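Local coordinates for protein N5-carboxyaminoimidazole ribonucleotide synthetase (PDB 3QFF) that binds ADP and, as an ATP-grasp enzyme of purine biosynthesis, probably uses ATP and bicarbonate to carboxylate aminoimidazole ribonucleotide, at residues Val191-Glu196 with Glu261-Ala266; Pro213-Ile218 with Ser227-Arg232. All blocks are in the same frame, centred on the assembly; numbering follows the deposited sequence.

Interaction 1 (Val191-Glu196 with Glu261-Ala266); sequences VPFEKE and EMFATA. With ADP (adenosine-5'-diphosphate), chain C.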
ATOM      1  N   VAL A 191      33.097 -19.089   3.139  1.00 41.45           N
ATOM      2  CA  VAL A 191      33.248 -18.147   2.038  1.00 41.07           C
ATOM      3  C   VAL A 191      33.700 -16.820   2.632  1.00 40.82           C
ATOM      4  O   VAL A 191      33.000 -16.250   3.473  1.00 40.60           O
ATOM      5  CB  VAL A 191      31.930 -17.953   1.243  1.00 41.07           C
ATOM      6  CG1 VAL A 191      32.179 -17.142  -0.024  1.00 41.08           C
ATOM      7  CG2 VAL A 191      31.302 -19.298   0.891  1.00 40.88           C
ATOM      8  N   PRO A 192      34.891 -16.340   2.229  1.00 40.72           N
ATOM      9  CA  PRO A 192      35.345 -15.016   2.653  1.00 40.25           C
ATOM     10  C   PRO A 192      34.639 -13.951   1.815  1.00 39.53           C
ATOM     11  O   PRO A 192      35.109 -13.589   0.737  1.00 40.08           O
ATOM     12  CB  PRO A 192      36.857 -15.040   2.349  1.00 40.38           C
ATOM     13  CG  PRO A 192      37.174 -16.449   1.889  1.00 41.00           C
ATOM     14  CD  PRO A 192      35.887 -17.012   1.379  1.00 40.78           C
ATOM     15  N   PHE A 193      33.489 -13.483   2.276  1.00 38.61           N
ATOM     16  CA  PHE A 193      32.721 -12.527   1.490  1.00 37.32           C
ATOM     17  C   PHE A 193      32.826 -11.131   2.078  1.00 36.52           C
ATOM     18  O   PHE A 193      33.057 -10.977   3.279  1.00 35.79           O
ATOM     19  CB  PHE A 193      31.251 -12.956   1.358  1.00 37.70           C
ATOM     20  CG  PHE A 193      30.512 -13.008   2.665  1.00 37.34           C
ATOM     21  CD1 PHE A 193      30.416 -14.200   3.373  1.00 37.53           C
ATOM     22  CD2 PHE A 193      29.917 -11.858   3.195  1.00 38.59           C
ATOM     23  CE1 PHE A 193      29.737 -14.252   4.590  1.00 37.54           C
ATOM     24  CE2 PHE A 193      29.244 -11.898   4.411  1.00 37.48           C
ATOM     25  CZ  PHE A 193      29.151 -13.106   5.109  1.00 38.23           C
ATOM     26  N   GLU A 194      32.654 -10.138   1.210  1.00 35.38           N
ATOM     27  CA  GLU A 194      32.556  -8.740   1.593  1.00 35.32           C
ATOM     28  C   GLU A 194      31.129  -8.397   2.069  1.00 34.09           C
ATOM     29  O   GLU A 194      30.963  -7.860   3.161  1.00 34.25           O
ATOM     30  CB  GLU A 194      32.950  -7.847   0.408  1.00 35.63           C
ATOM     31  CG  GLU A 194      33.216  -6.386   0.783  1.00 38.98           C
ATOM     32  CD  GLU A 194      33.279  -5.438  -0.417  1.00 42.97           C
ATOM     33  OE1 GLU A 194      33.653  -5.866  -1.538  1.00 43.91           O
ATOM     34  OE2 GLU A 194      32.960  -4.242  -0.231  1.00 46.16           O
ATOM     35  N   LYS A 195      30.122  -8.723   1.249  1.00 32.27           N
ATOM     36  CA  LYS A 195      28.719  -8.353   1.492  1.00 31.13           C
ATOM     37  C   LYS A 195      27.777  -9.552   1.338  1.00 30.15           C
ATOM     38  O   LYS A 195      28.014 -10.431   0.502  1.00 29.96           O
ATOM     39  CB  LYS A 195      28.265  -7.304   0.464  1.00 31.27           C
ATOM     40  CG  LYS A 195      29.145  -6.068   0.334  1.00 32.27           C
ATOM     41  CD  LYS A 195      28.483  -4.899   0.968  1.00 32.27           C
ATOM     42  CE  LYS A 195      29.372  -3.664   0.991  1.00 32.77           C
ATOM     43  NZ  LYS A 195      29.093  -2.905   2.244  1.00 31.21           N
ATOM     44  N   GLU A 196      26.711  -9.576   2.136  1.00 29.02           N
ATOM     45  CA  GLU A 196      25.554 -10.438   1.860  1.00 28.46           C
ATOM     46  C   GLU A 196      24.512  -9.682   1.046  1.00 27.31           C
ATOM     47  O   GLU A 196      24.115  -8.564   1.407  1.00 26.65           O
ATOM     48  CB  GLU A 196      24.929 -10.960   3.138  1.00 29.16           C
ATOM     49  CG  GLU A 196      25.696 -12.095   3.754  1.00 30.76           C
ATOM     50  CD  GLU A 196      24.954 -12.718   4.895  1.00 35.48           C
ATOM     51  OE1 GLU A 196      24.982 -12.146   6.009  1.00 37.01           O
ATOM     52  OE2 GLU A 196      24.340 -13.788   4.684  1.00 38.38           O
ATOM     53  N   GLU A 261      19.255 -15.560  -1.717  1.00 23.19           N
ATOM     54  CA  GLU A 261      20.283 -14.960  -0.869  1.00 24.40           C
ATOM     55  C   GLU A 261      21.649 -15.427  -1.312  1.00 24.19           C
ATOM     56  O   GLU A 261      21.831 -16.597  -1.635  1.00 23.52           O
ATOM     57  CB  GLU A 261      20.056 -15.270   0.610  1.00 24.77           C
ATOM     58  CG  GLU A 261      18.791 -14.610   1.167  1.00 28.90           C
ATOM     59  CD  GLU A 261      18.693 -14.765   2.673  1.00 34.30           C
ATOM     60  OE1 GLU A 261      18.101 -15.765   3.130  1.00 37.23           O
ATOM     61  OE2 GLU A 261      19.231 -13.895   3.400  1.00 38.23           O
ATOM     62  N   MET A 262      22.596 -14.494  -1.303  1.00 24.70           N
ATOM     63  CA  MET A 262      23.891 -14.655  -1.947  1.00 25.88           C
ATOM     64  C   MET A 262      25.004 -14.046  -1.107  1.00 25.97           C
ATOM     65  O   MET A 262      24.748 -13.144  -0.322  1.00 26.03           O
ATOM     66  CB  MET A 262      23.872 -13.960  -3.311  1.00 26.10           C
ATOM     67  CG  MET A 262      23.033 -14.684  -4.370  1.00 28.18           C
ATOM     68  SD  MET A 262      22.784 -13.685  -5.860  1.00 29.83           S
ATOM     69  CE  MET A 262      21.204 -12.949  -5.506  1.00 32.36           C
ATOM     70  N   PHE A 263      26.220 -14.573  -1.269  1.00 26.65           N
ATOM     71  CA  PHE A 263      27.451 -13.971  -0.753  1.00 27.11           C
ATOM     72  C   PHE A 263      28.248 -13.365  -1.922  1.00 28.12           C
ATOM     73  O   PHE A 263      28.487 -14.028  -2.951  1.00 27.96           O
ATOM     74  CB  PHE A 263      28.343 -15.015  -0.056  1.00 27.63           C
ATOM     75  CG  PHE A 263      27.669 -15.802   1.048  1.00 28.66           C
ATOM     76  CD1 PHE A 263      27.655 -17.190   1.003  1.00 29.27           C
ATOM     77  CD2 PHE A 263      27.093 -15.167   2.146  1.00 30.47           C
ATOM     78  CE1 PHE A 263      27.068 -17.941   2.022  1.00 31.49           C
ATOM     79  CE2 PHE A 263      26.492 -15.909   3.170  1.00 32.07           C
ATOM     80  CZ  PHE A 263      26.479 -17.299   3.107  1.00 30.85           C
ATOM     81  N   ALA A 264      28.655 -12.107  -1.759  1.00 28.70           N
ATOM     82  CA  ALA A 264      29.455 -11.401  -2.748  1.00 29.88           C
ATOM     83  C   ALA A 264      30.861 -11.165  -2.200  1.00 31.05           C
ATOM     84  O   ALA A 264      31.020 -10.633  -1.098  1.00 30.76           O
ATOM     85  CB  ALA A 264      28.790 -10.078  -3.107  1.00 30.48           C
ATOM     86  N   THR A 265      31.882 -11.572  -2.951  1.00 32.38           N
ATOM     87  CA  THR A 265      33.263 -11.398  -2.483  1.00 33.79           C
ATOM     88  C   THR A 265      33.856 -10.072  -2.955  1.00 34.92           C
ATOM     89  O   THR A 265      33.271  -9.386  -3.802  1.00 35.49           O
ATOM     90  CB  THR A 265      34.192 -12.564  -2.903  1.00 33.60           C
ATOM     91  OG1 THR A 265      34.441 -12.500  -4.315  1.00 33.07           O
ATOM     92  CG2 THR A 265      33.580 -13.915  -2.506  1.00 33.48           C
ATOM     93  N   ALA A 266      35.003  -9.703  -2.387  1.00 36.40           N
ATOM     94  CA  ALA A 266      35.747  -8.530  -2.844  1.00 37.66           C
ATOM     95  C   ALA A 266      36.176  -8.721  -4.297  1.00 38.64           C
ATOM     96  O   ALA A 266      36.064  -7.797  -5.110  1.00 39.44           O
ATOM     97  CB  ALA A 266      36.949  -8.277  -1.943  1.00 37.91           C
TER
HETATM   98  PB  ADP C 400      19.958 -19.470   8.208  1.00 62.88           P
HETATM   99  O1B ADP C 400      19.806 -19.730   9.689  1.00 62.84           O
HETATM  100  O2B ADP C 400      19.152 -20.426   7.355  1.00 62.26           O
HETATM  101  O3B ADP C 400      19.803 -18.013   7.839  1.00 62.65           O
HETATM  102  PA  ADP C 400      22.437 -19.364   6.675  1.00 60.58           P
HETATM  103  O1A ADP C 400      21.796 -18.194   5.957  1.00 61.16           O
HETATM  104  O2A ADP C 400      22.895 -20.575   5.895  1.00 60.28           O
HETATM  105  O3A ADP C 400      21.504 -19.864   7.906  1.00 61.78           O
HETATM  106  O5' ADP C 400      23.739 -18.813   7.438  1.00 59.78           O
HETATM  107  C5' ADP C 400      23.598 -17.871   8.499  1.00 59.37           C
HETATM  108  C4' ADP C 400      24.764 -16.895   8.465  1.00 58.68           C
HETATM  109  O4' ADP C 400      25.990 -17.619   8.589  1.00 57.97           O
HETATM  110  C3' ADP C 400      24.836 -16.140   7.146  1.00 58.29           C
HETATM  111  O3' ADP C 400      24.199 -14.863   7.248  1.00 59.10           O
HETATM  112  C2' ADP C 400      26.320 -16.016   6.868  1.00 58.33           C
HETATM  113  O2' ADP C 400      26.802 -14.758   7.350  1.00 57.59           O
HETATM  114  C1' ADP C 400      26.972 -17.131   7.670  1.00 57.50           C
HETATM  115  N9  ADP C 400      27.412 -18.226   6.761  1.00 56.66           N
HETATM  116  C8  ADP C 400      26.683 -19.307   6.411  1.00 56.00           C
HETATM  117  N7  ADP C 400      27.373 -20.117   5.569  1.00 55.36           N
HETATM  118  C5  ADP C 400      28.577 -19.557   5.367  1.00 54.99           C
HETATM  119  C6  ADP C 400      29.794 -19.892   4.583  1.00 54.68           C
HETATM  120  N6  ADP C 400      29.858 -21.019   3.831  1.00 52.96           N
HETATM  121  N1  ADP C 400      30.837 -19.027   4.648  1.00 54.85           N
HETATM  122  C2  ADP C 400      30.791 -17.902   5.386  1.00 54.93           C
HETATM  123  N3  ADP C 400      29.722 -17.541   6.118  1.00 55.17           N
HETATM  124  C4  ADP C 400      28.604 -18.312   6.154  1.00 55.74           C
HETATM  125  O   HOH W   1      35.969 -11.101  -0.226  1.00 46.42           O
HETATM  126  O   HOH W   2      23.080 -14.023   1.914  1.00 32.06           O

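Interaction 2 (Pro213-Ile218 with Ser227-Arg232); sequences PVAENI and SIVPAR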
ATOM      1  N   PRO A 213      15.621  -4.875  -7.543  1.00 23.33           N
ATOM      2  CA  PRO A 213      17.039  -4.483  -7.449  1.00 24.15           C
ATOM      3  C   PRO A 213      17.763  -5.271  -6.361  1.00 24.10           C
ATOM      4  O   PRO A 213      17.125  -5.732  -5.401  1.00 25.65           O
ATOM      5  CB  PRO A 213      16.993  -2.987  -7.068  1.00 24.41           C
ATOM      6  CG  PRO A 213      15.578  -2.546  -7.264  1.00 24.64           C
ATOM      7  CD  PRO A 213      14.701  -3.772  -7.214  1.00 24.14           C
ATOM      8  N   VAL A 214      19.079  -5.400  -6.497  1.00 23.54           N
ATOM      9  CA  VAL A 214      19.894  -6.064  -5.498  1.00 23.26           C
ATOM     10  C   VAL A 214      19.889  -5.306  -4.158  1.00 23.36           C
ATOM     11  O   VAL A 214      20.165  -4.115  -4.112  1.00 23.29           O
ATOM     12  CB  VAL A 214      21.366  -6.256  -5.961  1.00 23.50           C
ATOM     13  CG1 VAL A 214      22.122  -7.113  -4.948  1.00 22.79           C
ATOM     14  CG2 VAL A 214      21.449  -6.879  -7.373  1.00 25.60           C
ATOM     15  N   ALA A 215      19.605  -6.026  -3.075  1.00 23.08           N
ATOM     16  CA  ALA A 215      19.650  -5.452  -1.734  1.00 23.32           C
ATOM     17  C   ALA A 215      20.866  -5.995  -0.995  1.00 23.59           C
ATOM     18  O   ALA A 215      21.160  -7.185  -1.075  1.00 23.11           O
ATOM     19  CB  ALA A 215      18.393  -5.801  -0.961  1.00 23.07           C
ATOM     20  N   GLU A 216      21.565  -5.112  -0.287  1.00 23.72           N
ATOM     21  CA  GLU A 216      22.641  -5.519   0.621  1.00 24.30           C
ATOM     22  C   GLU A 216      22.034  -5.769   1.999  1.00 24.49           C
ATOM     23  O   GLU A 216      21.377  -4.882   2.563  1.00 24.21           O
ATOM     24  CB  GLU A 216      23.735  -4.443   0.667  1.00 24.30           C
ATOM     25  CG  GLU A 216      24.650  -4.487   1.907  1.00 26.29           C
ATOM     26  CD  GLU A 216      25.597  -3.278   1.986  1.00 29.76           C
ATOM     27  OE1 GLU A 216      25.511  -2.380   1.128  1.00 30.15           O
ATOM     28  OE2 GLU A 216      26.429  -3.226   2.917  1.00 32.02           O
ATOM     29  N   ASN A 217      22.261  -6.967   2.543  1.00 24.20           N
ATOM     30  CA  ASN A 217      21.651  -7.366   3.804  1.00 25.54           C
ATOM     31  C   ASN A 217      22.622  -7.480   4.961  1.00 26.28           C
ATOM     32  O   ASN A 217      23.667  -8.130   4.837  1.00 26.12           O
ATOM     33  CB  ASN A 217      20.913  -8.690   3.626  1.00 25.20           C
ATOM     34  CG  ASN A 217      19.844  -8.596   2.584  1.00 25.15           C
ATOM     35  OD1 ASN A 217      19.135  -7.596   2.509  1.00 23.95           O
ATOM     36  ND2 ASN A 217      19.737  -9.619   1.748  1.00 25.15           N
ATOM     37  N   ILE A 218      22.253  -6.866   6.081  1.00 26.84           N
ATOM     38  CA  ILE A 218      23.062  -6.915   7.294  1.00 28.53           C
ATOM     39  C   ILE A 218      22.358  -7.764   8.354  1.00 29.27           C
ATOM     40  O   ILE A 218      21.260  -7.418   8.822  1.00 28.82           O
ATOM     41  CB  ILE A 218      23.453  -5.470   7.791  1.00 28.75           C
ATOM     42  CG1 ILE A 218      24.180  -4.714   6.664  1.00 27.94           C
ATOM     43  CG2 ILE A 218      24.308  -5.544   9.081  1.00 29.22           C
ATOM     44  CD1 ILE A 218      24.745  -3.331   7.021  1.00 27.17           C
ATOM     45  N   SER A 227      18.310  -3.973   5.401  1.00 24.95           N
ATOM     46  CA  SER A 227      18.492  -4.145   3.957  1.00 24.68           C
ATOM     47  C   SER A 227      18.717  -2.782   3.317  1.00 24.55           C
ATOM     48  O   SER A 227      17.977  -1.821   3.573  1.00 24.54           O
ATOM     49  CB  SER A 227      17.294  -4.818   3.290  1.00 24.77           C
ATOM     50  OG  SER A 227      17.047  -6.065   3.882  1.00 26.58           O
ATOM     51  N   ILE A 228      19.730  -2.710   2.475  1.00 23.41           N
ATOM     52  CA  ILE A 228      20.147  -1.446   1.899  1.00 23.53           C
ATOM     53  C   ILE A 228      20.037  -1.541   0.391  1.00 23.44           C
ATOM     54  O   ILE A 228      20.594  -2.454  -0.209  1.00 23.24           O
ATOM     55  CB  ILE A 228      21.606  -1.143   2.258  1.00 23.27           C
ATOM     56  CG1 ILE A 228      21.823  -1.158   3.779  1.00 23.32           C
ATOM     57  CG2 ILE A 228      22.040   0.169   1.620  1.00 23.89           C
ATOM     58  CD1 ILE A 228      23.339  -1.310   4.192  1.00 25.12           C
ATOM     59  N   VAL A 229      19.336  -0.587  -0.216  1.00 23.55           N
ATOM     60  CA  VAL A 229      19.070  -0.620  -1.640  1.00 23.71           C
ATOM     61  C   VAL A 229      19.227   0.795  -2.207  1.00 24.38           C
ATOM     62  O   VAL A 229      18.561   1.721  -1.741  1.00 24.47           O
ATOM     63  CB  VAL A 229      17.642  -1.145  -1.931  1.00 23.19           C
ATOM     64  CG1 VAL A 229      17.510  -1.589  -3.383  1.00 22.87           C
ATOM     65  CG2 VAL A 229      17.282  -2.292  -0.984  1.00 23.38           C
ATOM     66  N   PRO A 230      20.087   0.973  -3.229  1.00 25.20           N
ATOM     67  CA  PRO A 230      20.884  -0.034  -3.949  1.00 25.61           C
ATOM     68  C   PRO A 230      21.979  -0.635  -3.072  1.00 25.94           C
ATOM     69  O   PRO A 230      22.545   0.057  -2.221  1.00 25.41           O
ATOM     70  CB  PRO A 230      21.503   0.766  -5.110  1.00 26.30           C
ATOM     71  CG  PRO A 230      20.696   2.054  -5.181  1.00 26.82           C
ATOM     72  CD  PRO A 230      20.307   2.325  -3.767  1.00 24.60           C
ATOM     73  N   ALA A 231      22.232  -1.929  -3.237  1.00 26.54           N
ATOM     74  CA  ALA A 231      23.353  -2.575  -2.541  1.00 27.44           C
ATOM     75  C   ALA A 231      24.635  -1.815  -2.882  1.00 27.72           C
ATOM     76  O   ALA A 231      24.808  -1.365  -4.010  1.00 28.38           O
ATOM     77  CB  ALA A 231      23.470  -4.049  -2.956  1.00 27.10           C
ATOM     78  N   ARG A 232      25.522  -1.654  -1.907  1.00 28.73           N
ATOM     79  CA  ARG A 232      26.751  -0.903  -2.121  1.00 28.85           C
ATOM     80  C   ARG A 232      27.825  -1.796  -2.766  1.00 29.96           C
ATOM     81  O   ARG A 232      28.812  -2.184  -2.130  1.00 30.02           O
ATOM     82  CB  ARG A 232      27.225  -0.249  -0.814  1.00 28.78           C
ATOM     83  CG  ARG A 232      26.199   0.761  -0.243  1.00 28.14           C
ATOM     84  CD  ARG A 232      26.560   1.276   1.149  1.00 27.64           C
ATOM     85  NE  ARG A 232      26.495   0.227   2.163  1.00 28.30           N
ATOM     86  CZ  ARG A 232      26.880   0.367   3.433  1.00 30.03           C
ATOM     87  NH1 ARG A 232      26.773  -0.660   4.263  1.00 27.93           N
ATOM     88  NH2 ARG A 232      27.367   1.528   3.884  1.00 27.83           N
TER

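Interaction 1 (Val191-Glu196 with Glu261-Ala266)
Ala264 O, a backbone carbonyl oxygen, is gripped by two successive amides of the facing chain: Glu194 N at 2.9 Å through a bent bond and Lys195 N at 3.2 Å through a nearly straight one. Both donors lie in the carbonyl plane. Two residues thus face one, a classic beta bulge, and Ala264 N returns a bond to Lys195 O at 2.9 Å.

Just before the bulge, Phe193 has its CG between its own N and carbonyl carbon (chi1 63°), which lays its ring against Phe263 in an offset stack, centroids 4.8 Å apart and planes 14° from parallel. CD2 of Phe263 sits over one face of the Phe193 ring, near the rim. Flat, apolar side chains suit this place because the nucleotide lies alongside: Phe263 CZ is 3.8 Å from C5 of the adenine of ADP. In the loop leading into strand 195-203, Val191 N gives a nearly linear bond to N1 of ADP (2.7 Å), while the acidic Glu196 accepts the ribose hydroxyl O3' of ADP at OE2 (2.8 Å). The CG of Glu196 lies at the edge of the Phe263 ring, in its plane.

Strand 256-264 here runs between strands 195-203 and 270-276, whose Asn273 touches Phe263, while helix 235-251 packs on the other face against Met262 and Ala264.

Interaction 2 (Pro213-Ile218 with Ser227-Arg232)
Glu216 holds its CG anti to the backbone N (chi1 159°) and runs on extended, whereas Arg232 turns at chi3 (-67°); the carboxylate thereby meets the side-on edge of the guanidinium, formed by NE and NH1. The contact belongs to the beta hairpin of strands 209-220 and 223-229 in the ATP-grasp domain, together with the turn that follows it.

Glu216 OE1 is held twice, by Arg232 NE at 3.0 Å on its syn side and by the backbone amide of Arg232 on its anti side, the two donors reaching it from opposite faces of the carboxylate plane. Arg232 NH1 meets Glu216 OE2 at 2.9 Å from above that plane. Lys195 makes a second salt bridge to OE2, so the buried acid lies between two bases and probably stays ionised; Glu366 in turn pairs with Arg232 NH2.

The backbones pair Glu216 with Ile228 through Glu216 N to Ile228 O (2.8 Å) and Ile228 N to Glu216 O (2.7 Å). Beyond Val229 the cis peptide before Pro230 turns the chain, and Ala231 N still bonds to Val214 O at 3.1 Å. Alanine fits there because its small CB packs close to the Glu216 backbone, 3.4 Å from the N. Ile218 CD1 lies 3.8 Å from Ile228 CD1, an apolar border beside the carboxylate, and helix 365-374 covers Ile228.

On the face carrying Asn217 and Ser227, the serine hydroxyl OG donates to Asn217 OD1 at 2.9 Å, tilted 33° from the amide's carbonyl plane.

Overall arrangement
From the N terminus, the chain passes Val191-Glu196 into strand 195-203, returns along strand 209-220 and turns back along 223-229. Interaction 2 closes this short hairpin loop of eight residues. Helix 235-251 then carries the chain across to strand 256-264, where interaction 1 closes the longer loop of 64 residues, which encloses the whole of interaction 2. The contacts therefore nest and do not cross. Their first strands, 195-203 and 209-220, are neighbours in one antiparallel sheet, joined by a probable hydrogen bond from Asn217 N to Glu196 O. Together they tie the nucleotide-binding side of the ATP-grasp domain to the side packed against helix 365-374.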